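Local coordinates for protein terminal oxygenase component of carbazole 1,9a-dioxygenase (Nocardioides aromaticivorans, PDB 3GCF) that probably catalyses the angular dioxygenation of carbazole, as the terminal oxygenase that takes electrons through its Rieske [2Fe-2S] cluster to a mononuclear non-heme iron, at residues T188-H193 and L204-G209. Numbering follows the deposited sequence.
Sequences THIFMH and LAFPYG. With FE2 (Fe (II) ion), chain P.
Ile190 reaches from the 3-10 segment 189-193 into the bend made by Phe206, Pro207, Tyr208 and Gly209. CB lies 3.8 Å from CE2 of Phe206, oblique to that ring, and the CG2 branch runs past CZ of the same ring. The other branch runs along the Pro207-Gly209 backbone: chi1 of 63° sets CG1 between the backbone N and the carbonyl carbon of Ile190, 3.3 Å from the carbonyl oxygen of Tyr208. With chi2 extended, CD1 of Ile190 ends against Pro207, at its O and its ring carbon CG, and lies 3.6 Å from Gly209 CA. Cutting the side chain back to an alanine here removes CG1, CG2 and CD1, and would probably open a gap beside Phe206 CZ and against the backbone of Pro207, Tyr208 and Gly209. Further along the same turn, CD1 of Phe191 is 4.2 Å from Tyr208 CB, which comes in at the edge of the Phe191 ring, near its plane, while CB of His193 packs obliquely on Phe206. The polar link is a water that donates both to Ile190 O (2.6 Å) and to Pro207 O (2.9 Å), giving the two buried carbonyls a common partner. Beyond this packing, His189 and His193 each bind iron through NE2 at 2.1 Å; Met192 CG sits over one face of the His193 ring, and His189 ND1 is hydrogen-bonded to Asp186 O. Asp337 and two waters are further ligands. Across the subunit boundary, His189 packs on Tyr98 of a neighbouring subunit, a residue of its Rieske cluster pocket. Two histidines four residues apart with one aspartate form the two-histidine, one-carboxylate facial triad of the mononuclear iron site in Rieske non-heme iron oxygenases.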
ATOM      1  N   THR A 188      12.898 -22.699  22.900  1.00 10.21           N
ATOM      2  CA  THR A 188      11.577 -23.237  23.207  1.00 11.25           C
ATOM      3  C   THR A 188      10.546 -22.996  22.097  1.00 11.33           C
ATOM      4  O   THR A 188       9.430 -23.505  22.166  1.00 11.10           O
ATOM      5  CB  THR A 188      11.027 -22.693  24.554  1.00 10.45           C
ATOM      6  OG1 THR A 188      10.896 -21.267  24.493  1.00 11.44           O
ATOM      7  CG2 THR A 188      11.963 -23.069  25.690  1.00  6.78           C
ATOM      8  N   HIS A 189      10.916 -22.242  21.065  1.00  9.79           N
ATOM      9  CA  HIS A 189       9.984 -21.990  19.972  1.00  9.90           C
ATOM     10  C   HIS A 189       9.764 -23.267  19.150  1.00 10.59           C
ATOM     11  O   HIS A 189       8.813 -23.354  18.370  1.00 11.29           O
ATOM     12  CB  HIS A 189      10.514 -20.890  19.036  1.00  8.39           C
ATOM     13  CG  HIS A 189      11.323 -21.412  17.886  1.00  8.86           C
ATOM     14  ND1 HIS A 189      12.628 -21.836  18.022  1.00  7.35           N
ATOM     15  CD2 HIS A 189      10.991 -21.626  16.590  1.00  7.15           C
ATOM     16  CE1 HIS A 189      13.066 -22.287  16.858  1.00  7.13           C
ATOM     17  NE2 HIS A 189      12.091 -22.170  15.973  1.00  7.40           N
ATOM     18  N   ILE A 190      10.641 -24.256  19.326  1.00  9.27           N
ATOM     19  CA  ILE A 190      10.545 -25.492  18.554  1.00  8.79           C
ATOM     20  C   ILE A 190       9.239 -26.239  18.762  1.00 10.30           C
ATOM     21  O   ILE A 190       8.933 -27.201  18.048  1.00 10.18           O
ATOM     22  CB  ILE A 190      11.743 -26.431  18.829  1.00 10.15           C
ATOM     23  CG1 ILE A 190      11.764 -26.872  20.292  1.00  6.08           C
ATOM     24  CG2 ILE A 190      13.045 -25.717  18.440  1.00  7.18           C
ATOM     25  CD1 ILE A 190      12.952 -27.769  20.633  1.00  9.61           C
ATOM     26  N   PHE A 191       8.473 -25.780  19.743  1.00  9.68           N
ATOM     27  CA  PHE A 191       7.163 -26.342  20.037  1.00  9.73           C
ATOM     28  C   PHE A 191       6.347 -26.295  18.736  1.00 11.04           C
ATOM     29  O   PHE A 191       5.701 -27.273  18.361  1.00 12.45           O
ATOM     30  CB  PHE A 191       6.486 -25.486  21.119  1.00  9.26           C
ATOM     31  CG  PHE A 191       5.026 -25.789  21.332  1.00  9.70           C
ATOM     32  CD1 PHE A 191       4.620 -27.011  21.859  1.00 10.55           C
ATOM     33  CD2 PHE A 191       4.056 -24.835  21.028  1.00 12.04           C
ATOM     34  CE1 PHE A 191       3.266 -27.280  22.084  1.00 11.44           C
ATOM     35  CE2 PHE A 191       2.692 -25.092  21.249  1.00 11.62           C
ATOM     36  CZ  PHE A 191       2.300 -26.317  21.778  1.00 11.31           C
ATOM     37  N   MET A 192       6.416 -25.159  18.042  1.00 10.57           N
ATOM     38  CA  MET A 192       5.667 -24.956  16.802  1.00 10.69           C
ATOM     39  C   MET A 192       6.066 -25.878  15.652  1.00 10.87           C
ATOM     40  O   MET A 192       5.339 -25.980  14.663  1.00 10.43           O
ATOM     41  CB  MET A 192       5.797 -23.501  16.335  1.00 11.91           C
ATOM     42  CG  MET A 192       7.059 -23.213  15.526  1.00 14.61           C
ATOM     43  SD  MET A 192       7.135 -21.532  14.857  1.00 15.70           S
ATOM     44  CE  MET A 192       5.878 -21.621  13.599  1.00 16.43           C
ATOM     45  N   HIS A 193       7.209 -26.550  15.771  1.00  9.96           N
ATOM     46  CA  HIS A 193       7.672 -27.453  14.712  1.00 10.52           C
ATOM     47  C   HIS A 193       7.279 -28.913  14.934  1.00 11.37           C
ATOM     48  O   HIS A 193       7.535 -29.761  14.077  1.00 11.92           O
ATOM     49  CB  HIS A 193       9.201 -27.407  14.591  1.00  9.43           C
ATOM     50  CG  HIS A 193       9.747 -26.084  14.157  1.00  9.94           C
ATOM     51  ND1 HIS A 193       9.351 -25.461  12.994  1.00  7.53           N
ATOM     52  CD2 HIS A 193      10.695 -25.287  14.707  1.00  9.14           C
ATOM     53  CE1 HIS A 193      10.032 -24.338  12.845  1.00  9.42           C
ATOM     54  NE2 HIS A 193      10.857 -24.210  13.870  1.00  8.35           N
ATOM     55  N   LEU A 204      13.386 -38.245  13.950  1.00 14.47           N
ATOM     56  CA  LEU A 204      13.984 -37.426  14.990  1.00 14.07           C
ATOM     57  C   LEU A 204      13.346 -37.566  16.363  1.00 14.22           C
ATOM     58  O   LEU A 204      12.126 -37.687  16.486  1.00 14.35           O
ATOM     59  CB  LEU A 204      13.919 -35.946  14.604  1.00 11.95           C
ATOM     60  CG  LEU A 204      14.478 -35.456  13.270  1.00 12.45           C
ATOM     61  CD1 LEU A 204      14.350 -33.927  13.226  1.00  8.70           C
ATOM     62  CD2 LEU A 204      15.939 -35.874  13.123  1.00 10.35           C
ATOM     63  N   ALA A 205      14.186 -37.571  17.393  1.00 12.72           N
ATOM     64  CA  ALA A 205      13.704 -37.590  18.766  1.00 14.51           C
ATOM     65  C   ALA A 205      13.725 -36.079  18.940  1.00 13.73           C
ATOM     66  O   ALA A 205      14.777 -35.495  19.194  1.00 14.77           O
ATOM     67  CB  ALA A 205      14.719 -38.252  19.696  1.00 13.21           C
ATOM     68  N   PHE A 206      12.575 -35.440  18.768  1.00 14.14           N
ATOM     69  CA  PHE A 206      12.528 -33.986  18.840  1.00 12.16           C
ATOM     70  C   PHE A 206      11.651 -33.474  19.966  1.00 11.59           C
ATOM     71  O   PHE A 206      10.442 -33.700  19.976  1.00 13.94           O
ATOM     72  CB  PHE A 206      12.039 -33.439  17.497  1.00 12.51           C
ATOM     73  CG  PHE A 206      12.452 -32.026  17.231  1.00 13.47           C
ATOM     74  CD1 PHE A 206      13.795 -31.700  17.069  1.00 14.34           C
ATOM     75  CD2 PHE A 206      11.501 -31.017  17.136  1.00 13.93           C
ATOM     76  CE1 PHE A 206      14.184 -30.390  16.814  1.00 14.97           C
ATOM     77  CE2 PHE A 206      11.882 -29.701  16.881  1.00 14.44           C
ATOM     78  CZ  PHE A 206      13.223 -29.389  16.718  1.00 15.02           C
ATOM     79  N   PRO A 207      12.250 -32.753  20.924  1.00 10.21           N
ATOM     80  CA  PRO A 207      11.497 -32.217  22.059  1.00  9.26           C
ATOM     81  C   PRO A 207      10.680 -30.973  21.720  1.00  9.64           C
ATOM     82  O   PRO A 207      10.859 -30.372  20.662  1.00  9.46           O
ATOM     83  CB  PRO A 207      12.590 -31.939  23.081  1.00  8.53           C
ATOM     84  CG  PRO A 207      13.710 -31.448  22.217  1.00  9.43           C
ATOM     85  CD  PRO A 207      13.683 -32.417  21.035  1.00  9.11           C
ATOM     86  N   TYR A 208       9.775 -30.604  22.624  1.00  8.91           N
ATOM     87  CA  TYR A 208       8.943 -29.424  22.442  1.00 10.69           C
ATOM     88  C   TYR A 208       9.720 -28.176  22.852  1.00 11.38           C
ATOM     89  O   TYR A 208       9.323 -27.052  22.545  1.00 10.75           O
ATOM     90  CB  TYR A 208       7.665 -29.529  23.280  1.00 11.69           C
ATOM     91  CG  TYR A 208       6.743 -30.645  22.851  1.00 14.08           C
ATOM     92  CD1 TYR A 208       6.514 -30.900  21.500  1.00 14.97           C
ATOM     93  CD2 TYR A 208       6.084 -31.434  23.790  1.00 14.60           C
ATOM     94  CE1 TYR A 208       5.653 -31.912  21.091  1.00 14.84           C
ATOM     95  CE2 TYR A 208       5.217 -32.457  23.390  1.00 17.37           C
ATOM     96  CZ  TYR A 208       5.011 -32.689  22.035  1.00 16.36           C
ATOM     97  OH  TYR A 208       4.184 -33.706  21.619  1.00 16.43           O
ATOM     98  N   GLY A 209      10.830 -28.389  23.553  1.00 12.08           N
ATOM     99  CA  GLY A 209      11.655 -27.280  23.990  1.00 13.04           C
ATOM    100  C   GLY A 209      12.848 -27.714  24.825  1.00 12.44           C
ATOM    101  O   GLY A 209      12.909 -28.850  25.293  1.00 13.28           O
TER
HETATM  102 FE   FE2 P 501      12.367 -22.712  13.939  1.00  8.46          FE
HETATM  103  O   HOH W   1       8.797 -29.745  18.718  1.00 12.66           O
HETATM  104  O   HOH W   2      14.029 -23.957  13.930  1.00  9.63           O
HETATM  105  O   HOH W   3      13.781 -21.272  14.007  1.00 11.53           O